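Local coordinates for protein acetyl-CoA C-acetyltransferase (Syntrophomonas wolfei subsp. wolfei, PDB 7N7Z) that probably catalyses the thiolase reaction, the reversible joining of two acetyl-CoA molecules into acetoacetyl-CoA and free CoA, at residues B[13-18]-B[197-202]; B[29-34]-B[67-72]; B[185-190]-B[246-251]; B[193-198]-B[223-228]; B[348-353]-B[372-377]. One frame throughout, in Å; residues are numbered along the deposited sequence.

Interaction 1 of 5, residues B[13-18]-B[197-202]; sequences MARTPI and GIFDRE
Arg15 and Glu202 bury most of the surface in this contact, through a salt bridge centred on a single carboxylate oxygen. Arg15 NE donates to Glu202 OE2 at 2.7 Å, almost straight and within the guanidinium plane, using the anti lone pair of that oxygen. Arg15 NH2 adds a weak bond to the same Glu202 OE2 at 3.3 Å. The carboxylate stands nearly perpendicular to the guanidinium, the planes 88° apart, so the acid meets the edge of the arginine with one oxygen instead of pairing both. Arg15 CG sits between its backbone N and carbonyl carbon (chi1 68°), and from there the chain, extended to NE, carries the guanidinium across to Glu202. The backbones join too: Arg15 N donates to Glu202 O at 3.1 Å, and Ala14 CA brings its hydrogen toward Glu202 O. In the thiolase fold this places the loop after helix 176-196 beside the middle of strand 8-20, an inner strand of the mixed sheet. Phe199, delivered by the type I turn from Gly197 to Asp200, offers a ring face to Arg15 NH2, which lies 3.4 Å from Phe199 CG. A long arginine suits this buried place because its N-H groups can be shared: Arg15 NH1 reaches Thr16 O at 3.1 Å and also forms a salt bridge with Asp220, while Ser370 OG also bonds Glu202 OE2.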
# COMPACT_ATOMS: atom_id res chain seq x y z
N MET B 13 34.07 -21.66 6.05
CA MET B 13 32.66 -21.74 6.41
C MET B 13 32.38 -20.78 7.55
O MET B 13 33.19 -20.65 8.47
CB MET B 13 32.27 -23.16 6.81
CG MET B 13 32.44 -24.18 5.70
SD MET B 13 31.99 -25.84 6.23
CE MET B 13 30.33 -25.95 5.59
N ALA B 14 31.21 -20.14 7.51
CA ALA B 14 30.82 -19.21 8.56
C ALA B 14 29.32 -18.98 8.48
O ALA B 14 28.69 -19.16 7.44
CB ALA B 14 31.57 -17.88 8.44
N ARG B 15 28.76 -18.58 9.62
CA ARG B 15 27.37 -18.16 9.68
C ARG B 15 27.24 -17.09 10.76
O ARG B 15 28.06 -17.01 11.68
CB ARG B 15 26.43 -19.34 9.98
CG ARG B 15 26.55 -19.94 11.37
CD ARG B 15 25.32 -20.80 11.70
NE ARG B 15 25.40 -21.43 13.01
CZ ARG B 15 24.83 -20.96 14.11
NH1 ARG B 15 24.14 -19.83 14.12
NH2 ARG B 15 24.94 -21.65 15.25
N THR B 16 26.21 -16.27 10.62
CA THR B 16 25.85 -15.33 11.67
C THR B 16 25.02 -16.05 12.71
O THR B 16 24.58 -17.19 12.50
CB THR B 16 25.09 -14.15 11.08
OG1 THR B 16 23.77 -14.56 10.72
CG2 THR B 16 25.80 -13.60 9.85
N PRO B 17 24.78 -15.43 13.86
CA PRO B 17 23.80 -15.98 14.80
C PRO B 17 22.42 -16.03 14.15
O PRO B 17 22.12 -15.29 13.22
CB PRO B 17 23.84 -15.01 15.98
CG PRO B 17 25.16 -14.32 15.88
CD PRO B 17 25.44 -14.23 14.40
N ILE B 18 21.58 -16.92 14.66
CA ILE B 18 20.20 -17.04 14.20
C ILE B 18 19.35 -16.13 15.08
O ILE B 18 19.11 -16.43 16.25
CB ILE B 18 19.71 -18.49 14.24
CG1 ILE B 18 20.63 -19.37 13.39
CG2 ILE B 18 18.27 -18.58 13.75
CD1 ILE B 18 20.27 -20.84 13.40
N GLY B 197 28.96 -22.36 24.37
CA GLY B 197 29.83 -21.85 23.34
C GLY B 197 30.17 -22.83 22.24
O GLY B 197 31.20 -22.67 21.57
N ILE B 198 29.34 -23.86 22.04
CA ILE B 198 29.64 -24.85 21.01
C ILE B 198 29.57 -24.23 19.62
O ILE B 198 30.24 -24.69 18.69
CB ILE B 198 28.69 -26.05 21.14
CG1 ILE B 198 29.03 -26.84 22.42
CG2 ILE B 198 28.76 -26.93 19.89
CD1 ILE B 198 28.35 -28.19 22.54
N PHE B 199 28.77 -23.18 19.44
CA PHE B 199 28.61 -22.52 18.15
C PHE B 199 29.57 -21.35 17.96
O PHE B 199 29.50 -20.67 16.93
CB PHE B 199 27.18 -22.01 17.99
CG PHE B 199 26.14 -23.09 18.06
CD1 PHE B 199 26.17 -24.17 17.19
CD2 PHE B 199 25.12 -23.02 19.00
CE1 PHE B 199 25.21 -25.16 17.26
CE2 PHE B 199 24.16 -24.01 19.07
CZ PHE B 199 24.20 -25.08 18.20
N ASP B 200 30.48 -21.10 18.91
CA ASP B 200 31.33 -19.92 18.82
C ASP B 200 32.28 -20.00 17.63
O ASP B 200 32.57 -18.98 16.99
CB ASP B 200 32.12 -19.75 20.12
CG ASP B 200 31.27 -19.21 21.25
OD1 ASP B 200 30.08 -18.89 21.00
OD2 ASP B 200 31.78 -19.09 22.38
N ARG B 201 32.76 -21.20 17.30
CA ARG B 201 33.72 -21.33 16.21
C ARG B 201 33.09 -20.98 14.87
O ARG B 201 33.66 -20.22 14.08
CB ARG B 201 34.29 -22.75 16.17
CG ARG B 201 35.09 -23.14 17.40
CD ARG B 201 35.19 -24.65 17.52
NE ARG B 201 33.88 -25.27 17.72
CZ ARG B 201 33.52 -26.45 17.23
NH1 ARG B 201 34.35 -27.19 16.52
NH2 ARG B 201 32.29 -26.90 17.46
N GLU B 202 31.91 -21.53 14.59
CA GLU B 202 31.27 -21.33 13.29
C GLU B 202 30.67 -19.93 13.15
O GLU B 202 30.54 -19.43 12.03
CB GLU B 202 30.19 -22.38 13.06
CG GLU B 202 29.03 -22.32 14.04
CD GLU B 202 28.20 -23.59 14.04
OE1 GLU B 202 28.71 -24.63 14.49
OE2 GLU B 202 27.03 -23.54 13.59

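Interaction 2 of 5, residues B[29-34]-B[67-72]; sequences RANDLA and SLPPRI
Asn31 meets Pro69 where the first turns of two helices come together. Along 29-34, Arg29 comes first, at the N-cap position of helix 30-45, its carbonyl accepting from Leu33 N at 3.2 Å. Ala30 follows and turns to the sheet, packing on Val119 and Ser121 of strand 113-121, where a small methyl group lets the helix lie close. Asn31 then makes the contact itself. Its CG is anti to its carbonyl carbon (chi1 -65°), which sends the amide out from the helix toward Pro69. Asn31 OD1 comes within 3.2 Å of Pro69 CB, while Asn31 ND2 stands 3.8 Å from the same Pro69 CB, so both ends of the amide border one ring carbon. No hydrogen bond crosses between the segments: Asn31 ND2 donates instead to Asn65 O in the loop that leads to the second helix. Ile72, one turn after Pro69, adds a distant methyl, its CD1 4.5 Å from Asn31 ND2. Further on, Leu33 O borders Thr16 of strand 8-20, and Ala34 rests on Ile73 of helix 69-76. Prolines suit positions 69 and 70 because the opening turn of a helix needs no N-H from them. The segment 67-72 also meets a second subunit: Ser67 OG bonds to Gly151 O and Val153 O of that neighbouring chain, and Ile72 packs on its Gln155. Helices packed on a mixed sheet, one of them bordering a second subunit, are consistent with the layered alpha/beta thiolase fold and its subunit interface.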
# COMPACT_ATOMS: atom_id res chain seq x y z
N ARG B 29 19.57 -5.88 7.05
CA ARG B 29 18.96 -6.43 5.85
C ARG B 29 19.74 -7.65 5.38
O ARG B 29 20.89 -7.88 5.75
CB ARG B 29 18.90 -5.37 4.75
CG ARG B 29 18.14 -4.11 5.14
CD ARG B 29 16.64 -4.35 5.20
NE ARG B 29 16.09 -4.78 3.92
CZ ARG B 29 15.86 -3.98 2.89
NH1 ARG B 29 16.12 -2.68 2.95
NH2 ARG B 29 15.36 -4.49 1.77
N ALA B 30 19.08 -8.45 4.52
CA ALA B 30 19.64 -9.74 4.13
C ALA B 30 21.02 -9.59 3.50
O ALA B 30 21.92 -10.39 3.78
CB ALA B 30 18.68 -10.44 3.16
N ASN B 31 21.21 -8.57 2.66
CA ASN B 31 22.48 -8.44 1.95
C ASN B 31 23.63 -8.13 2.90
O ASN B 31 24.76 -8.58 2.67
CB ASN B 31 22.37 -7.34 0.89
CG ASN B 31 21.40 -7.70 -0.21
OD1 ASN B 31 20.93 -8.84 -0.29
ND2 ASN B 31 21.08 -6.73 -1.06
N ASP B 32 23.38 -7.37 3.97
CA ASP B 32 24.45 -7.03 4.90
C ASP B 32 24.79 -8.18 5.83
O ASP B 32 25.94 -8.30 6.27
CB ASP B 32 24.06 -5.78 5.69
CG ASP B 32 23.62 -4.64 4.80
OD1 ASP B 32 24.38 -4.29 3.86
OD2 ASP B 32 22.52 -4.08 5.02
N LEU B 33 23.82 -9.05 6.13
CA LEU B 33 24.15 -10.30 6.81
C LEU B 33 24.95 -11.22 5.90
O LEU B 33 25.91 -11.86 6.34
CB LEU B 33 22.87 -11.01 7.26
CG LEU B 33 22.13 -10.45 8.48
CD1 LEU B 33 20.71 -10.99 8.52
CD2 LEU B 33 22.87 -10.77 9.77
N ALA B 34 24.57 -11.29 4.62
CA ALA B 34 25.31 -12.11 3.67
C ALA B 34 26.76 -11.64 3.55
O ALA B 34 27.68 -12.46 3.45
CB ALA B 34 24.62 -12.08 2.31
N SER B 67 18.69 -5.34 -7.04
CA SER B 67 18.97 -6.08 -8.26
C SER B 67 20.04 -7.14 -8.00
O SER B 67 21.13 -6.82 -7.53
CB SER B 67 19.43 -5.13 -9.36
OG SER B 67 18.37 -4.30 -9.81
N LEU B 68 19.72 -8.40 -8.32
CA LEU B 68 20.61 -9.55 -8.13
C LEU B 68 21.49 -9.36 -6.90
O LEU B 68 22.68 -9.04 -7.03
CB LEU B 68 21.47 -9.76 -9.38
CG LEU B 68 22.14 -11.13 -9.53
CD1 LEU B 68 21.11 -12.25 -9.45
CD2 LEU B 68 22.91 -11.21 -10.84
N PRO B 69 20.94 -9.53 -5.71
CA PRO B 69 21.70 -9.26 -4.48
C PRO B 69 23.02 -9.99 -4.44
O PRO B 69 24.03 -9.43 -3.99
CB PRO B 69 20.75 -9.74 -3.37
CG PRO B 69 19.39 -9.60 -3.95
CD PRO B 69 19.53 -9.88 -5.42
N PRO B 70 23.08 -11.26 -4.88
CA PRO B 70 24.37 -11.97 -4.84
C PRO B 70 25.48 -11.25 -5.59
O PRO B 70 26.64 -11.32 -5.18
CB PRO B 70 24.04 -13.33 -5.47
CG PRO B 70 22.59 -13.51 -5.21
CD PRO B 70 21.99 -12.14 -5.34
N ARG B 71 25.15 -10.55 -6.69
CA ARG B 71 26.16 -9.75 -7.36
C ARG B 71 26.57 -8.56 -6.50
O ARG B 71 27.74 -8.17 -6.47
CB ARG B 71 25.64 -9.28 -8.72
CG ARG B 71 26.57 -8.33 -9.47
CD ARG B 71 27.90 -8.98 -9.84
NE ARG B 71 28.61 -8.21 -10.87
CZ ARG B 71 29.68 -8.63 -11.53
NH1 ARG B 71 30.22 -9.82 -11.29
NH2 ARG B 71 30.22 -7.85 -12.45
N ILE B 72 25.61 -7.96 -5.79
CA ILE B 72 25.94 -6.90 -4.85
C ILE B 72 26.82 -7.44 -3.74
O ILE B 72 27.82 -6.83 -3.35
CB ILE B 72 24.66 -6.26 -4.28
CG1 ILE B 72 23.89 -5.52 -5.38
CG2 ILE B 72 25.00 -5.31 -3.14
CD1 ILE B 72 22.46 -5.19 -5.01

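Interaction 3 of 5, residues B[185-190]-B[246-251]; sequences TSHQNA and TAANAS
His187 points its imidazole edge at the backbone carbonyl of Ala248, joining helix 176-196 of the thiolase fold to the loop that enters strand 254-264. His187 NE2 donates to Ala248 O, which lies 4° out of the ring plane. The modelled separation of His187 NE2 and Ala248 O, 2.5 Å, is shorter than usual for such a bond, so its exact length is doubtful. The ring reaches across because CG lies anti to the carbonyl carbon of its own residue (chi1 -64°), beside the backbone N. Histidine suits this place, having one nitrogen on each flank of the ring: while NE2 serves the loop, His187 ND1 takes a weak bond from Ile224 N, and the ring is thereby held between two backbone partners. Ile354 of the short helix 353-356 packs against it. Ala248 contributes its carbonyl and little bulk, its CB 4.2 Å from His187 NE2. The carbonyl is presented by a compact turn, an ST turn and ST motif built on one threonine. Thr246 OG1 accepts from two backbone nitrogens, Ala248 N and Asn249 N, each at 3.2 Å.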
# COMPACT_ATOMS: atom_id res chain seq x y z
N THR B 185 13.68 -31.43 23.87
CA THR B 185 15.10 -31.72 23.77
C THR B 185 15.80 -30.75 22.83
O THR B 185 16.95 -30.36 23.07
CB THR B 185 15.31 -33.16 23.30
OG1 THR B 185 14.42 -33.45 22.21
CG2 THR B 185 15.06 -34.14 24.43
N SER B 186 15.13 -30.33 21.76
CA SER B 186 15.73 -29.38 20.83
C SER B 186 15.96 -28.04 21.51
O SER B 186 17.06 -27.47 21.43
CB SER B 186 14.84 -29.21 19.60
OG SER B 186 14.98 -30.31 18.72
N HIS B 187 14.94 -27.51 22.18
CA HIS B 187 15.11 -26.28 22.95
C HIS B 187 16.18 -26.45 24.02
O HIS B 187 17.03 -25.58 24.21
CB HIS B 187 13.79 -25.86 23.59
CG HIS B 187 12.72 -25.51 22.60
ND1 HIS B 187 12.73 -24.34 21.87
CD2 HIS B 187 11.61 -26.18 22.21
CE1 HIS B 187 11.67 -24.30 21.08
NE2 HIS B 187 10.97 -25.41 21.27
N GLN B 188 16.16 -27.59 24.73
CA GLN B 188 17.14 -27.82 25.79
C GLN B 188 18.54 -28.02 25.21
O GLN B 188 19.51 -27.41 25.68
CB GLN B 188 16.71 -29.02 26.63
CG GLN B 188 15.40 -28.81 27.37
CD GLN B 188 15.12 -29.90 28.39
OE1 GLN B 188 15.06 -31.08 28.05
NE2 GLN B 188 14.95 -29.50 29.64
N ASN B 189 18.66 -28.87 24.19
CA ASN B 189 19.96 -29.06 23.55
C ASN B 189 20.48 -27.75 22.98
O ASN B 189 21.66 -27.42 23.13
CB ASN B 189 19.86 -30.12 22.46
CG ASN B 189 19.81 -31.53 23.01
OD1 ASN B 189 20.14 -31.77 24.17
ND2 ASN B 189 19.40 -32.48 22.18
N ALA B 190 19.61 -26.99 22.31
CA ALA B 190 20.02 -25.69 21.78
C ALA B 190 20.50 -24.78 22.90
O ALA B 190 21.58 -24.17 22.80
CB ALA B 190 18.87 -25.06 21.01
N THR B 246 2.44 -26.68 17.63
CA THR B 246 2.44 -25.45 18.40
C THR B 246 3.65 -24.61 18.01
O THR B 246 4.52 -25.04 17.25
CB THR B 246 2.48 -25.75 19.91
OG1 THR B 246 3.80 -26.16 20.29
CG2 THR B 246 1.49 -26.84 20.27
N ALA B 247 3.69 -23.38 18.54
CA ALA B 247 4.82 -22.51 18.28
C ALA B 247 6.11 -23.07 18.87
O ALA B 247 7.20 -22.77 18.37
CB ALA B 247 4.55 -21.11 18.84
N ALA B 248 6.00 -23.88 19.92
CA ALA B 248 7.20 -24.39 20.59
C ALA B 248 7.73 -25.65 19.91
O ALA B 248 8.95 -25.83 19.82
CB ALA B 248 6.90 -24.68 22.06
N ASN B 249 6.85 -26.52 19.42
CA ASN B 249 7.27 -27.72 18.72
C ASN B 249 7.36 -27.52 17.21
O ASN B 249 7.58 -28.49 16.48
CB ASN B 249 6.32 -28.89 19.03
CG ASN B 249 4.90 -28.63 18.57
OD1 ASN B 249 4.66 -27.83 17.67
ND2 ASN B 249 3.95 -29.33 19.19
N ALA B 250 7.19 -26.29 16.73
CA ALA B 250 7.37 -25.94 15.33
C ALA B 250 8.59 -25.05 15.19
O ALA B 250 8.87 -24.22 16.07
CB ALA B 250 6.13 -25.23 14.77
N SER B 251 9.32 -25.21 14.09
CA SER B 251 10.45 -24.34 13.82
C SER B 251 9.97 -22.90 13.69
O SER B 251 8.83 -22.63 13.31
CB SER B 251 11.18 -24.78 12.56
OG SER B 251 10.37 -24.59 11.41

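Interaction 4 of 5, residues B[193-198]-B[223-228]; sequences AVDEGI and PIRGAS
Asp195 and Arg225 approach from opposite directions and meet in a salt bridge between the end of helix 176-196 and the loop before helix 229-232. Two turns frame it in this part of the thiolase fold: a Schellman motif closes the helix at Gly197, and a type II beta turn runs from Ile224 to Ala227. In each, a glycine, Gly197 or Gly226, takes the positive phi that the turn requires. The flat groups are far from coplanar, the Asp195 carboxylate and Arg225 guanidinium planes standing 63° apart. Asp195 OD2 stands over one face of the guanidinium, while Asp195 OD1 comes within 2.8 Å of Arg225 NH1. Asp195 OD1 lies out of the guanidinium plane, between the two terminal nitrogens, so the N-H of Arg225 NH1 points off line and the bond is weak (angle 121°). The pair is therefore held more by charge than by direction, and both residues are exposed, so solvent probably tempers the attraction. Arg225 gets there by a bend at chi2 (-87°), after which its chain runs straight on to NE, touching Val191 of the helix. The short aspartate suits its partner: it puts a negative charge on the exposed flank of the last turn, within reach of the long arginine. Away from the charges the loop meets an earlier part of the helix, the rigid ring of Pro223 packing on Ala190 and Val191. Val194 lends a methyl to the guanidinium, its CG1 lying oblique to the plane and 3.8 Å from Arg225 NH2.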
# COMPACT_ATOMS: atom_id res chain seq x y z
N ALA B 193 24.02 -25.97 24.09
CA ALA B 193 25.14 -25.65 23.22
C ALA B 193 25.38 -24.15 23.11
O ALA B 193 26.53 -23.72 22.98
CB ALA B 193 24.91 -26.25 21.83
N VAL B 194 24.31 -23.35 23.14
CA VAL B 194 24.47 -21.91 23.03
C VAL B 194 25.28 -21.38 24.20
O VAL B 194 26.31 -20.70 24.02
CB VAL B 194 23.10 -21.22 22.94
CG1 VAL B 194 23.21 -19.74 23.29
CG2 VAL B 194 22.50 -21.40 21.56
N ASP B 195 24.84 -21.68 25.43
CA ASP B 195 25.51 -21.14 26.60
C ASP B 195 26.92 -21.70 26.77
O ASP B 195 27.80 -21.01 27.28
CB ASP B 195 24.68 -21.42 27.85
CG ASP B 195 23.27 -20.86 27.75
OD1 ASP B 195 23.12 -19.71 27.29
OD2 ASP B 195 22.32 -21.57 28.13
N GLU B 196 27.14 -22.94 26.33
CA GLU B 196 28.46 -23.56 26.45
C GLU B 196 29.42 -23.11 25.36
O GLU B 196 30.61 -23.47 25.42
CB GLU B 196 28.33 -25.08 26.44
CG GLU B 196 27.61 -25.65 27.65
CD GLU B 196 27.33 -27.13 27.54
OE1 GLU B 196 27.52 -27.69 26.43
OE2 GLU B 196 26.92 -27.75 28.55
N GLY B 197 28.96 -22.36 24.37
CA GLY B 197 29.83 -21.85 23.34
C GLY B 197 30.17 -22.83 22.24
O GLY B 197 31.20 -22.67 21.57
N ILE B 198 29.34 -23.86 22.04
CA ILE B 198 29.64 -24.85 21.01
C ILE B 198 29.57 -24.23 19.62
O ILE B 198 30.24 -24.69 18.69
CB ILE B 198 28.69 -26.05 21.14
CG1 ILE B 198 29.03 -26.84 22.42
CG2 ILE B 198 28.76 -26.93 19.89
CD1 ILE B 198 28.35 -28.19 22.54
N PRO B 223 16.01 -20.30 21.05
CA PRO B 223 15.57 -21.37 21.96
C PRO B 223 14.84 -20.83 23.18
O PRO B 223 15.15 -19.76 23.69
CB PRO B 223 16.87 -22.08 22.34
CG PRO B 223 17.94 -21.10 22.08
CD PRO B 223 17.48 -20.22 20.97
N ILE B 224 13.86 -21.60 23.64
CA ILE B 224 13.03 -21.22 24.78
C ILE B 224 13.71 -21.70 26.05
O ILE B 224 13.94 -22.91 26.23
CB ILE B 224 11.61 -21.81 24.66
CG1 ILE B 224 11.08 -21.67 23.23
CG2 ILE B 224 10.68 -21.11 25.64
CD1 ILE B 224 9.77 -22.40 22.99
N ARG B 225 14.04 -20.77 26.94
CA ARG B 225 14.74 -21.10 28.17
C ARG B 225 13.77 -21.65 29.21
O ARG B 225 12.61 -21.24 29.29
CB ARG B 225 15.45 -19.86 28.72
CG ARG B 225 16.43 -19.23 27.75
CD ARG B 225 17.81 -19.86 27.85
NE ARG B 225 18.70 -19.40 26.79
CZ ARG B 225 19.95 -19.00 26.97
NH1 ARG B 225 20.51 -18.98 28.17
NH2 ARG B 225 20.66 -18.60 25.91
N GLY B 226 14.27 -22.58 30.01
CA GLY B 226 13.46 -23.16 31.07
C GLY B 226 12.33 -24.04 30.59
O GLY B 226 11.38 -24.26 31.33
N ALA B 227 12.41 -24.54 29.36
CA ALA B 227 11.35 -25.39 28.83
C ALA B 227 11.22 -26.66 29.66
O ALA B 227 12.21 -27.28 30.05
CB ALA B 227 11.63 -25.74 27.37
N SER B 228 9.98 -27.04 29.95
CA SER B 228 9.66 -28.28 30.63
C SER B 228 8.54 -28.99 29.88
O SER B 228 7.82 -28.38 29.09
CB SER B 228 9.26 -28.04 32.09
OG SER B 228 7.91 -27.61 32.18

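Interaction 5 of 5, residues B[348-353]-B[372-377]; sequences NHNGSG and YYELER
The ring of His349, the carboxylate of Glu374 and the amide of Asn350 are three flat groups meeting at steep angles. Glu374 OE2 lies at the edge of the imidazole, close to its plane, and accepts from His349 ND1 at 3.2 Å; ring and carboxylate planes are 67° apart. On the other carboxylate oxygen, Asn350 ND2 gives a weak bond to Glu374 OE1 at 3.0 Å, the amide turned 77° from the carboxylate. Arg377, one turn further along the helix, holds the acid side-on, with Arg377 NH2 2.6 Å from Glu374 OE2 and Arg377 NE 3.3 Å from Glu374 OE1. His349 ND1 and Arg377 NH2 reach Glu374 OE2 from opposite faces of the carboxylate plane, which should fix its rotation. Glu374 meets all three partners through a bend at chi2 (70°). A glutamate suits this buried spot since two oxygens can serve several donors, and the neighbouring arginine would favour its ionised form. His349 NE2 has its own partner in Ser345 O, so the imidazole is gripped at both nitrogens, consistent with a protonated ring. Asn350 also touches Ile198 and Phe199 of the loop after helix 176-196. The site ties the loop before helix 353-356 to helix 360-378 in the C-terminal half of the thiolase fold. Strand 316-319, at the edge of the sheet, borders both segments: Tyr316 meets the His349 ring, bonds His349 N through its hydroxyl, and packs on Glu374.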
# COMPACT_ATOMS: atom_id res chain seq x y z
N ASN B 348 21.64 -34.23 15.15
CA ASN B 348 21.17 -33.02 15.82
C ASN B 348 21.55 -33.03 17.31
O ASN B 348 20.69 -33.16 18.17
CB ASN B 348 19.65 -32.88 15.67
CG ASN B 348 19.22 -32.80 14.22
OD1 ASN B 348 19.98 -32.35 13.36
ND2 ASN B 348 18.01 -33.25 13.94
N HIS B 349 22.85 -32.90 17.58
CA HIS B 349 23.31 -32.96 18.96
C HIS B 349 22.98 -31.70 19.74
O HIS B 349 22.77 -31.75 20.95
CB HIS B 349 24.82 -33.20 19.00
CG HIS B 349 25.23 -34.62 18.76
ND1 HIS B 349 26.50 -34.97 18.35
CD2 HIS B 349 24.54 -35.78 18.87
CE1 HIS B 349 26.57 -36.28 18.22
NE2 HIS B 349 25.39 -36.79 18.53
N ASN B 350 22.94 -30.55 19.06
CA ASN B 350 22.87 -29.25 19.69
C ASN B 350 21.62 -28.49 19.28
O ASN B 350 21.63 -27.27 19.14
CB ASN B 350 24.12 -28.44 19.36
CG ASN B 350 25.40 -29.17 19.73
OD1 ASN B 350 25.53 -29.69 20.84
ND2 ASN B 350 26.34 -29.23 18.80
N GLY B 351 20.52 -29.21 19.10
CA GLY B 351 19.28 -28.60 18.66
C GLY B 351 19.27 -28.35 17.16
O GLY B 351 20.31 -28.32 16.49
N SER B 352 18.07 -28.16 16.63
CA SER B 352 17.90 -27.90 15.20
C SER B 352 16.84 -26.82 14.98
O SER B 352 16.73 -25.89 15.78
CB SER B 352 17.53 -29.19 14.47
OG SER B 352 17.75 -29.07 13.08
N GLY B 353 16.07 -26.94 13.90
CA GLY B 353 15.14 -25.88 13.54
C GLY B 353 14.15 -25.54 14.64
O GLY B 353 13.76 -24.38 14.78
N TYR B 372 29.77 -29.74 9.77
CA TYR B 372 31.23 -29.82 9.76
C TYR B 372 31.81 -29.53 11.14
O TYR B 372 32.59 -30.32 11.68
CB TYR B 372 31.81 -28.83 8.75
CG TYR B 372 33.26 -28.52 9.04
CD1 TYR B 372 34.27 -29.41 8.69
CD2 TYR B 372 33.62 -27.35 9.69
CE1 TYR B 372 35.59 -29.14 8.97
CE2 TYR B 372 34.95 -27.07 9.97
CZ TYR B 372 35.93 -27.97 9.61
OH TYR B 372 37.25 -27.70 9.89
N TYR B 373 31.44 -28.39 11.73
CA TYR B 373 32.06 -27.98 12.99
C TYR B 373 31.74 -28.95 14.12
O TYR B 373 32.51 -29.02 15.09
CB TYR B 373 31.61 -26.57 13.35
CG TYR B 373 32.46 -25.50 12.68
CD1 TYR B 373 33.70 -25.16 13.19
CD2 TYR B 373 32.01 -24.86 11.53
CE1 TYR B 373 34.48 -24.20 12.58
CE2 TYR B 373 32.78 -23.89 10.92
CZ TYR B 373 34.02 -23.56 11.45
OH TYR B 373 34.79 -22.60 10.84
N GLU B 374 30.64 -29.70 14.03
CA GLU B 374 30.41 -30.77 14.99
C GLU B 374 31.33 -31.95 14.72
O GLU B 374 31.83 -32.58 15.66
CB GLU B 374 28.94 -31.20 14.96
CG GLU B 374 28.57 -32.19 16.05
CD GLU B 374 28.57 -31.58 17.44
OE1 GLU B 374 28.85 -30.36 17.56
OE2 GLU B 374 28.30 -32.31 18.42
N LEU B 375 31.55 -32.27 13.44
CA LEU B 375 32.56 -33.28 13.11
C LEU B 375 33.92 -32.88 13.68
O LEU B 375 34.61 -33.71 14.29
CB LEU B 375 32.66 -33.44 11.59
CG LEU B 375 31.46 -34.01 10.83
CD1 LEU B 375 31.82 -34.15 9.35
CD2 LEU B 375 31.02 -35.35 11.39
N GLU B 376 34.30 -31.61 13.51
CA GLU B 376 35.60 -31.16 13.98
C GLU B 376 35.69 -31.21 15.50
O GLU B 376 36.74 -31.55 16.05
CB GLU B 376 35.86 -29.74 13.47
CG GLU B 376 37.32 -29.30 13.56
CD GLU B 376 37.63 -28.48 14.81
OE1 GLU B 376 36.71 -27.82 15.33
OE2 GLU B 376 38.79 -28.50 15.26
N ARG B 377 34.60 -30.88 16.20
CA ARG B 377 34.64 -30.89 17.66
C ARG B 377 34.73 -32.30 18.21
O ARG B 377 35.32 -32.51 19.28
CB ARG B 377 33.40 -30.18 18.23
CG ARG B 377 33.36 -30.13 19.75
CD ARG B 377 32.05 -29.55 20.26
NE ARG B 377 30.93 -30.47 20.08
CZ ARG B 377 30.45 -31.28 21.02
NH1 ARG B 377 30.99 -31.34 22.23
NH2 ARG B 377 29.41 -32.06 20.74

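How the interactions relate
Interactions 1, 3, 4 and 5 form a connected cluster, with 3 and 4 only 10 Å apart between centres and both on helix 176-196. Interaction 1 shares Gly197 and Ile198 with interaction 4. Interaction 2 stands about 30 Å from 3 and 4 between centres, yet touches interaction 1 through Thr16 and Leu33, since strand 8-20 leads into helix 30-45. Along the chain, interaction 2 falls between the segments of 1, interaction 4 between those of 3, and interaction 5 comes last. The salt bridge from Arg201 to Glu376 links 1 with 5, and Ile198 packs on Asn350, so the residues after helix 176-196 join the N-terminal and C-terminal thiolase regions.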